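Local coordinates for protein myroilysin (Myroides profundi, PDB 5CZW) that is probably a zinc-dependent metalloendopeptidase of the astacin family, held here in an inhibited form by its propeptide, at residues Asn155-Tyr167 / Tyr205-Ser217. The protein carries 1 engineered substitution. Sequence-based numbering, arbitrary orientation.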
ATOM      1  N   ASN A 155       7.367  17.695  14.651  1.00 19.62           N
ATOM      2  CA  ASN A 155       6.344  17.760  13.610  1.00 21.30           C
ATOM      3  C   ASN A 155       6.919  17.605  12.237  1.00 22.26           C
ATOM      4  O   ASN A 155       8.118  17.781  12.015  1.00 22.08           O
ATOM      5  CB  ASN A 155       5.578  19.093  13.588  1.00 22.21           C
ATOM      6  CG  ASN A 155       4.645  19.242  14.788  1.00 23.09           C
ATOM      7  OD1 ASN A 155       4.309  20.353  15.187  1.00 24.60           O
ATOM      8  ND2 ASN A 155       4.200  18.150  15.332  1.00 22.68           N
ATOM      9  N   ILE A 156       6.034  17.285  11.307  1.00 20.07           N
ATOM     10  CA  ILE A 156       6.476  16.999   9.964  1.00 20.19           C
ATOM     11  C   ILE A 156       6.506  18.246   9.105  1.00 20.19           C
ATOM     12  O   ILE A 156       5.496  18.913   8.969  1.00 19.79           O
ATOM     13  CB  ILE A 156       5.567  15.935   9.312  1.00 19.02           C
ATOM     14  CG1 ILE A 156       5.538  14.653  10.180  1.00 20.08           C
ATOM     15  CG2 ILE A 156       6.051  15.657   7.880  1.00 18.03           C
ATOM     16  CD1 ILE A 156       4.370  13.717   9.938  1.00 22.39           C
ATOM     17  N   PRO A 157       7.701  18.468   8.494  1.00 21.36           N
ATOM     18  CA  PRO A 157       7.741  19.656   7.658  1.00 22.68           C
ATOM     19  C   PRO A 157       7.156  19.519   6.249  1.00 20.59           C
ATOM     20  O   PRO A 157       7.849  19.586   5.316  1.00 25.03           O
ATOM     21  CB  PRO A 157       9.235  19.991   7.603  1.00 23.21           C
ATOM     22  CG  PRO A 157       9.849  18.700   7.520  1.00 23.04           C
ATOM     23  CD  PRO A 157       9.108  17.865   8.518  1.00 22.10           C
ATOM     24  N   TRP A 158       5.866  19.362   6.156  1.00 19.97           N
ATOM     25  CA  TRP A 158       5.200  19.268   4.885  1.00 19.14           C
ATOM     26  C   TRP A 158       5.335  20.498   4.036  1.00 23.75           C
ATOM     27  O   TRP A 158       5.215  21.672   4.528  1.00 24.31           O
ATOM     28  CB  TRP A 158       3.699  19.028   5.060  1.00 18.99           C
ATOM     29  CG  TRP A 158       3.260  17.830   5.834  1.00 19.06           C
ATOM     30  CD1 TRP A 158       2.771  17.836   7.081  1.00 18.38           C
ATOM     31  CD2 TRP A 158       3.282  16.448   5.422  1.00 18.95           C
ATOM     32  NE1 TRP A 158       2.459  16.565   7.471  1.00 18.35           N
ATOM     33  CE2 TRP A 158       2.785  15.688   6.486  1.00 18.52           C
ATOM     34  CE3 TRP A 158       3.647  15.783   4.247  1.00 19.63           C
ATOM     35  CZ2 TRP A 158       2.626  14.302   6.410  1.00 19.06           C
ATOM     36  CZ3 TRP A 158       3.488  14.386   4.179  1.00 19.07           C
ATOM     37  CH2 TRP A 158       2.986  13.682   5.266  1.00 19.73           C
ATOM     38  N   ASP A 159       5.503  20.268   2.741  1.00 21.24           N
ATOM     39  CA  ASP A 159       5.375  21.366   1.778  1.00 24.74           C
ATOM     40  C   ASP A 159       3.939  21.308   1.366  1.00 25.55           C
ATOM     41  O   ASP A 159       3.561  20.490   0.530  1.00 24.79           O
ATOM     42  CB  ASP A 159       6.314  21.153   0.629  1.00 28.01           C
ATOM     43  CG  ASP A 159       6.178  22.226  -0.448  1.00 30.73           C
ATOM     44  OD1 ASP A 159       5.062  22.781  -0.616  1.00 31.45           O
ATOM     45  OD2 ASP A 159       7.190  22.449  -1.162  1.00 38.83           O
ATOM     46  N   LYS A 160       3.102  22.122   1.996  1.00 27.61           N
ATOM     47  CA  LYS A 160       1.649  21.870   1.909  1.00 30.75           C
ATOM     48  C   LYS A 160       1.118  22.005   0.456  1.00 29.69           C
ATOM     49  O   LYS A 160       0.324  21.177  -0.022  1.00 27.52           O
ATOM     50  CB  LYS A 160       0.882  22.741   2.920  1.00 33.35           C
ATOM     51  CG  LYS A 160       1.394  22.580   4.351  1.00 37.59           C
ATOM     52  CD  LYS A 160       0.433  23.104   5.419  1.00 39.76           C
ATOM     53  CE  LYS A 160      -0.435  22.001   5.995  1.00 41.61           C
ATOM     54  NZ  LYS A 160      -0.848  22.279   7.404  1.00 42.88           N
ATOM     55  N   ASN A 161       1.609  23.016  -0.237  1.00 30.12           N
ATOM     56  CA  ASN A 161       1.386  23.198  -1.673  1.00 32.83           C
ATOM     57  C   ASN A 161       1.623  21.900  -2.448  1.00 31.33           C
ATOM     58  O   ASN A 161       0.806  21.511  -3.311  1.00 29.23           O
ATOM     59  CB  ASN A 161       2.319  24.309  -2.216  1.00 37.09           C
ATOM     60  CG  ASN A 161       2.481  24.266  -3.729  1.00 40.31           C
ATOM     61  OD1 ASN A 161       1.653  24.804  -4.461  1.00 46.69           O
ATOM     62  ND2 ASN A 161       3.566  23.642  -4.206  1.00 42.62           N
ATOM     63  N   LYS A 162       2.741  21.252  -2.175  1.00 29.72           N
ATOM     64  CA  LYS A 162       3.041  20.047  -2.901  1.00 28.46           C
ATOM     65  C   LYS A 162       2.132  18.913  -2.492  1.00 23.95           C
ATOM     66  O   LYS A 162       1.777  18.105  -3.282  1.00 21.48           O
ATOM     67  CB  LYS A 162       4.487  19.619  -2.770  1.00 32.37           C
ATOM     68  CG  LYS A 162       5.474  20.392  -3.607  1.00 36.68           C
ATOM     69  CD  LYS A 162       6.132  19.596  -4.748  1.00 41.82           C
ATOM     70  CE  LYS A 162       7.489  19.035  -4.362  1.00 43.23           C
ATOM     71  NZ  LYS A 162       8.212  17.953  -5.111  1.00 47.40           N
ATOM     72  N   VAL A 163       1.781  18.883  -1.232  1.00 20.39           N
ATOM     73  CA  VAL A 163       0.976  17.795  -0.742  1.00 18.72           C
ATOM     74  C   VAL A 163      -0.396  17.940  -1.389  1.00 20.74           C
ATOM     75  O   VAL A 163      -0.992  16.978  -1.908  1.00 17.95           O
ATOM     76  CB  VAL A 163       0.934  17.778   0.788  1.00 19.50           C
ATOM     77  CG1 VAL A 163      -0.135  16.840   1.275  1.00 18.84           C
ATOM     78  CG2 VAL A 163       2.319  17.432   1.334  1.00 19.91           C
ATOM     79  N   TYR A 164      -0.892  19.176  -1.439  1.00 18.28           N
ATOM     80  CA  TYR A 164      -2.224  19.351  -2.030  1.00 20.85           C
ATOM     81  C   TYR A 164      -2.281  18.865  -3.461  1.00 17.08           C
ATOM     82  O   TYR A 164      -3.253  18.206  -3.879  1.00 18.55           O
ATOM     83  CB  TYR A 164      -2.639  20.807  -1.928  1.00 22.75           C
ATOM     84  CG  TYR A 164      -2.937  21.253  -0.511  1.00 23.96           C
ATOM     85  CD1 TYR A 164      -3.733  20.486   0.324  1.00 22.56           C
ATOM     86  CD2 TYR A 164      -2.459  22.469  -0.028  1.00 21.71           C
ATOM     87  CE1 TYR A 164      -4.008  20.882   1.617  1.00 23.83           C
ATOM     88  CE2 TYR A 164      -2.690  22.867   1.258  1.00 25.30           C
ATOM     89  CZ  TYR A 164      -3.469  22.086   2.095  1.00 24.02           C
ATOM     90  OH  TYR A 164      -3.773  22.512   3.387  1.00 25.55           O
ATOM     91  N   ALA A 165      -1.214  19.167  -4.206  1.00 19.54           N
ATOM     92  CA  ALA A 165      -1.099  18.843  -5.629  1.00 18.75           C
ATOM     93  C   ALA A 165      -1.022  17.331  -5.897  1.00 20.09           C
ATOM     94  O   ALA A 165      -1.614  16.817  -6.810  1.00 20.04           O
ATOM     95  CB  ALA A 165       0.151  19.471  -6.205  1.00 19.69           C
ATOM     96  N   TYR A 166      -0.258  16.655  -5.067  1.00 19.50           N
ATOM     97  CA  TYR A 166      -0.100  15.196  -5.179  1.00 19.32           C
ATOM     98  C   TYR A 166      -1.357  14.381  -4.937  1.00 16.46           C
ATOM     99  O   TYR A 166      -1.564  13.365  -5.635  1.00 17.05           O
ATOM    100  CB  TYR A 166       0.936  14.716  -4.126  1.00 18.90           C
ATOM    101  CG  TYR A 166       1.372  13.291  -4.370  1.00 21.50           C
ATOM    102  CD1 TYR A 166       2.112  12.925  -5.512  1.00 24.35           C
ATOM    103  CD2 TYR A 166       0.995  12.284  -3.479  1.00 23.48           C
ATOM    104  CE1 TYR A 166       2.510  11.572  -5.709  1.00 24.60           C
ATOM    105  CE2 TYR A 166       1.366  10.979  -3.703  1.00 21.52           C
ATOM    106  CZ  TYR A 166       2.131  10.629  -4.799  1.00 21.67           C
ATOM    107  OH  TYR A 166       2.437   9.283  -4.960  1.00 22.71           O
ATOM    108  N   TYR A 167      -2.137  14.717  -3.892  1.00 14.30           N
ATOM    109  CA  TYR A 167      -3.282  13.915  -3.455  1.00 14.25           C
ATOM    110  C   TYR A 167      -4.599  14.319  -4.146  1.00 16.22           C
ATOM    111  O   TYR A 167      -5.605  13.590  -4.033  1.00 15.24           O
ATOM    112  CB  TYR A 167      -3.475  13.900  -1.956  1.00 12.63           C
ATOM    113  CG  TYR A 167      -2.384  13.176  -1.179  1.00 13.66           C
ATOM    114  CD1 TYR A 167      -1.234  13.825  -0.770  1.00 13.71           C
ATOM    115  CD2 TYR A 167      -2.498  11.834  -0.956  1.00 13.02           C
ATOM    116  CE1 TYR A 167      -0.238  13.194  -0.084  1.00 13.40           C
ATOM    117  CE2 TYR A 167      -1.469  11.178  -0.273  1.00 11.73           C
ATOM    118  CZ  TYR A 167      -0.380  11.800   0.141  1.00 13.00           C
ATOM    119  OH  TYR A 167       0.533  11.133   0.909  1.00 13.22           O
ATOM    120  N   TYR A 205       5.181   4.062   8.011  1.00 12.48           N
ATOM    121  CA  TYR A 205       4.728   5.009   6.964  1.00 13.40           C
ATOM    122  C   TYR A 205       5.879   5.858   6.494  1.00 14.37           C
ATOM    123  O   TYR A 205       6.549   6.575   7.275  1.00 12.82           O
ATOM    124  CB  TYR A 205       3.667   5.919   7.601  1.00 13.07           C
ATOM    125  CG  TYR A 205       3.133   6.927   6.692  1.00 12.29           C
ATOM    126  CD1 TYR A 205       2.430   6.557   5.613  1.00 13.13           C
ATOM    127  CD2 TYR A 205       3.127   8.230   7.042  1.00 14.17           C
ATOM    128  CE1 TYR A 205       1.876   7.476   4.760  1.00 13.54           C
ATOM    129  CE2 TYR A 205       2.673   9.186   6.193  1.00 13.48           C
ATOM    130  CZ  TYR A 205       1.977   8.812   5.060  1.00 13.13           C
ATOM    131  OH  TYR A 205       1.407   9.762   4.215  1.00 16.62           O
ATOM    132  N   SER A 206       6.199   5.719   5.232  1.00 15.69           N
ATOM    133  CA  SER A 206       7.249   6.482   4.605  1.00 18.10           C
ATOM    134  C   SER A 206       6.793   7.885   4.255  1.00 14.87           C
ATOM    135  O   SER A 206       5.783   8.031   3.687  1.00 17.65           O
ATOM    136  CB  SER A 206       7.572   5.799   3.284  1.00 20.18           C
ATOM    137  OG  SER A 206       8.046   4.535   3.542  1.00 21.61           O
ATOM    138  N   ILE A 207       7.604   8.879   4.579  1.00 14.31           N
ATOM    139  CA  ILE A 207       7.348  10.258   4.258  1.00 17.06           C
ATOM    140  C   ILE A 207       8.365  10.655   3.192  1.00 16.25           C
ATOM    141  O   ILE A 207       9.574  10.668   3.424  1.00 17.61           O
ATOM    142  CB  ILE A 207       7.386  11.205   5.482  1.00 21.11           C
ATOM    143  CG1 ILE A 207       6.251  10.774   6.442  1.00 23.50           C
ATOM    144  CG2 ILE A 207       7.164  12.648   5.041  1.00 23.30           C
ATOM    145  CD1 ILE A 207       6.303  11.312   7.848  1.00 23.68           C
ATOM    146  N   SER A 208       7.852  10.980   2.015  1.00 16.69           N
ATOM    147  CA  SER A 208       8.730  11.194   0.877  1.00 16.61           C
ATOM    148  C   SER A 208       9.263  12.602   0.915  1.00 16.63           C
ATOM    149  O   SER A 208       8.503  13.570   1.138  1.00 15.51           O
ATOM    150  CB  SER A 208       7.949  11.001  -0.403  1.00 16.44           C
ATOM    151  OG  SER A 208       8.741  11.347  -1.484  1.00 17.90           O
ATOM    152  N   SER A 209      10.531  12.777   0.554  1.00 20.85           N
ATOM    153  CA  SER A 209      11.155  14.104   0.588  1.00 22.32           C
ATOM    154  C   SER A 209      10.606  14.974  -0.523  1.00 22.20           C
ATOM    155  O   SER A 209      10.803  16.201  -0.527  1.00 23.23           O
ATOM    156  CB  SER A 209      12.689  14.026   0.441  1.00 22.81           C
ATOM    157  OG  SER A 209      13.063  13.371  -0.750  1.00 25.74           O
ATOM    158  N   ALA A 210       9.923  14.333  -1.459  1.00 20.72           N
ATOM    159  CA  ALA A 210       9.181  15.027  -2.500  1.00 19.59           C
ATOM    160  C   ALA A 210       8.008  15.822  -1.955  1.00 18.60           C
ATOM    161  O   ALA A 210       7.447  16.625  -2.723  1.00 21.98           O
ATOM    162  CB  ALA A 210       8.712  14.032  -3.544  1.00 20.64           C
ATOM    163  N   LEU A 211       7.611  15.567  -0.704  1.00 18.53           N
ATOM    164  CA  LEU A 211       6.468  16.237  -0.120  1.00 19.64           C
ATOM    165  C   LEU A 211       6.755  17.134   1.079  1.00 18.09           C
ATOM    166  O   LEU A 211       5.866  17.565   1.738  1.00 19.02           O
ATOM    167  CB  LEU A 211       5.397  15.208   0.354  1.00 18.32           C
ATOM    168  CG  LEU A 211       4.827  14.258  -0.704  1.00 20.01           C
ATOM    169  CD1 LEU A 211       5.902  13.360  -1.210  1.00 25.66           C
ATOM    170  CD2 LEU A 211       3.789  13.365  -0.110  1.00 19.73           C
ATOM    171  N   THR A 212       8.023  17.313   1.358  1.00 21.75           N
ATOM    172  CA  THR A 212       8.444  18.082   2.482  1.00 24.30           C
ATOM    173  C   THR A 212       9.384  19.182   2.025  1.00 27.28           C
ATOM    174  O   THR A 212       9.755  19.212   0.890  1.00 26.78           O
ATOM    175  CB  THR A 212       9.233  17.208   3.424  1.00 25.27           C
ATOM    176  OG1 THR A 212      10.389  16.752   2.740  1.00 27.37           O
ATOM    177  CG2 THR A 212       8.399  16.033   3.896  1.00 22.54           C
ATOM    178  N   THR A 213       9.764  20.045   2.949  1.00 30.56           N
ATOM    179  CA  THR A 213      10.615  21.169   2.658  1.00 34.59           C
ATOM    180  C   THR A 213      12.035  21.132   3.043  1.00 39.71           C
ATOM    181  O   THR A 213      12.805  21.823   2.453  1.00 42.29           O
ATOM    182  CB  THR A 213      10.121  22.416   3.363  1.00 32.93           C
ATOM    183  OG1 THR A 213      10.026  22.112   4.739  1.00 29.78           O
ATOM    184  CG2 THR A 213       8.836  22.756   2.826  1.00 33.26           C
ATOM    185  N   ASN A 214      12.384  20.369   4.037  1.00 43.47           N
ATOM    186  CA  ASN A 214      13.784  20.386   4.468  1.00 48.83           C
ATOM    187  C   ASN A 214      14.713  19.390   3.764  1.00 40.13           C
ATOM    188  O   ASN A 214      15.861  19.429   3.904  1.00 43.90           O
ATOM    189  CB  ASN A 214      13.742  20.079   5.939  1.00 54.62           C
ATOM    190  CG  ASN A 214      13.410  21.309   6.753  1.00 61.12           C
ATOM    191  OD1 ASN A 214      13.901  22.414   6.447  1.00 64.36           O
ATOM    192  ND2 ASN A 214      12.618  21.140   7.798  1.00 55.88           N
ATOM    193  N   GLY A 215      14.115  18.524   2.986  1.00 35.73           N
ATOM    194  CA  GLY A 215      14.725  17.338   2.478  1.00 34.62           C
ATOM    195  C   GLY A 215      14.356  16.225   3.524  1.00 34.07           C
ATOM    196  O   GLY A 215      14.798  15.093   3.435  1.00 31.66           O
ATOM    197  N   PHE A 216      13.525  16.566   4.502  1.00 31.88           N
ATOM    198  CA  PHE A 216      13.125  15.666   5.519  1.00 28.57           C
ATOM    199  C   PHE A 216      12.485  14.473   4.856  1.00 25.61           C
ATOM    200  O   PHE A 216      11.759  14.620   3.980  1.00 26.41           O
ATOM    201  CB  PHE A 216      12.084  16.360   6.398  1.00 29.50           C
ATOM    202  CG  PHE A 216      11.545  15.503   7.466  1.00 29.96           C
ATOM    203  CD1 PHE A 216      10.454  14.725   7.250  1.00 30.04           C
ATOM    204  CD2 PHE A 216      12.149  15.437   8.686  1.00 31.16           C
ATOM    205  CE1 PHE A 216       9.951  13.911   8.209  1.00 30.68           C
ATOM    206  CE2 PHE A 216      11.662  14.607   9.646  1.00 32.26           C
ATOM    207  CZ  PHE A 216      10.551  13.859   9.416  1.00 32.66           C
ATOM    208  N   SER A 217      12.794  13.285   5.333  1.00 27.50           N
ATOM    209  CA  SER A 217      12.163  12.045   4.839  1.00 25.45           C
ATOM    210  C   SER A 217      12.113  11.053   5.974  1.00 27.51           C
ATOM    211  O   SER A 217      12.836  11.192   6.955  1.00 25.01           O
ATOM    212  CB  SER A 217      12.929  11.464   3.638  1.00 29.64           C
ATOM    213  OG  SER A 217      14.199  10.922   4.005  1.00 27.02           O
TER
HETATM  214  O   HOH W   1       0.043   8.888   2.084  1.00 12.17           O
HETATM  215  O   HOH W   2       2.939  11.485   2.575  1.00 17.68           O
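Pro157 lies over one face of the Phe216 ring, its CD 3.7 Å from the ring centroid and 19° off the normal, a CH-pi contact. Phe216 CG stands anti to the backbone N (chi1 178°), which brings the ring under the proline, while CG of Pro157 packs on Phe216 CB and Ile156 CG2 approaches Phe216 CE1. With an alanine in place of Phe216, the proline is likely to lose its aromatic partner and a gap to open beside Ile156. Next to this pair, Ile156 and Ile207 meet tip to tip through their CD1 methyls, and CG2 of Ile156 lies over one face of the Trp158 ring. Backbone bonds clasp the two segments through a single bridge at Trp158 and Thr212: Thr213 N reaches Pro157 O at 3.1 Å, and Asp159 N gives Leu211 O a nearly straight bond of 2.9 Å. Asp159 also N-caps helix 160-167, its OD1 accepting from Lys162 N above the carboxylate plane, and Leu211 packs crosswise against Val163 of that helix and Tyr167. Deeper in, Tyr167 OH and Tyr205 OH are joined by two bridging waters. Since the Tyr205 ring also meets zinc ligand His147, the chemistry grades from apolar proline-phenylalanine packing, through backbone hydrogen bonds, to a water-bridged tyrosine pair beside the metal site.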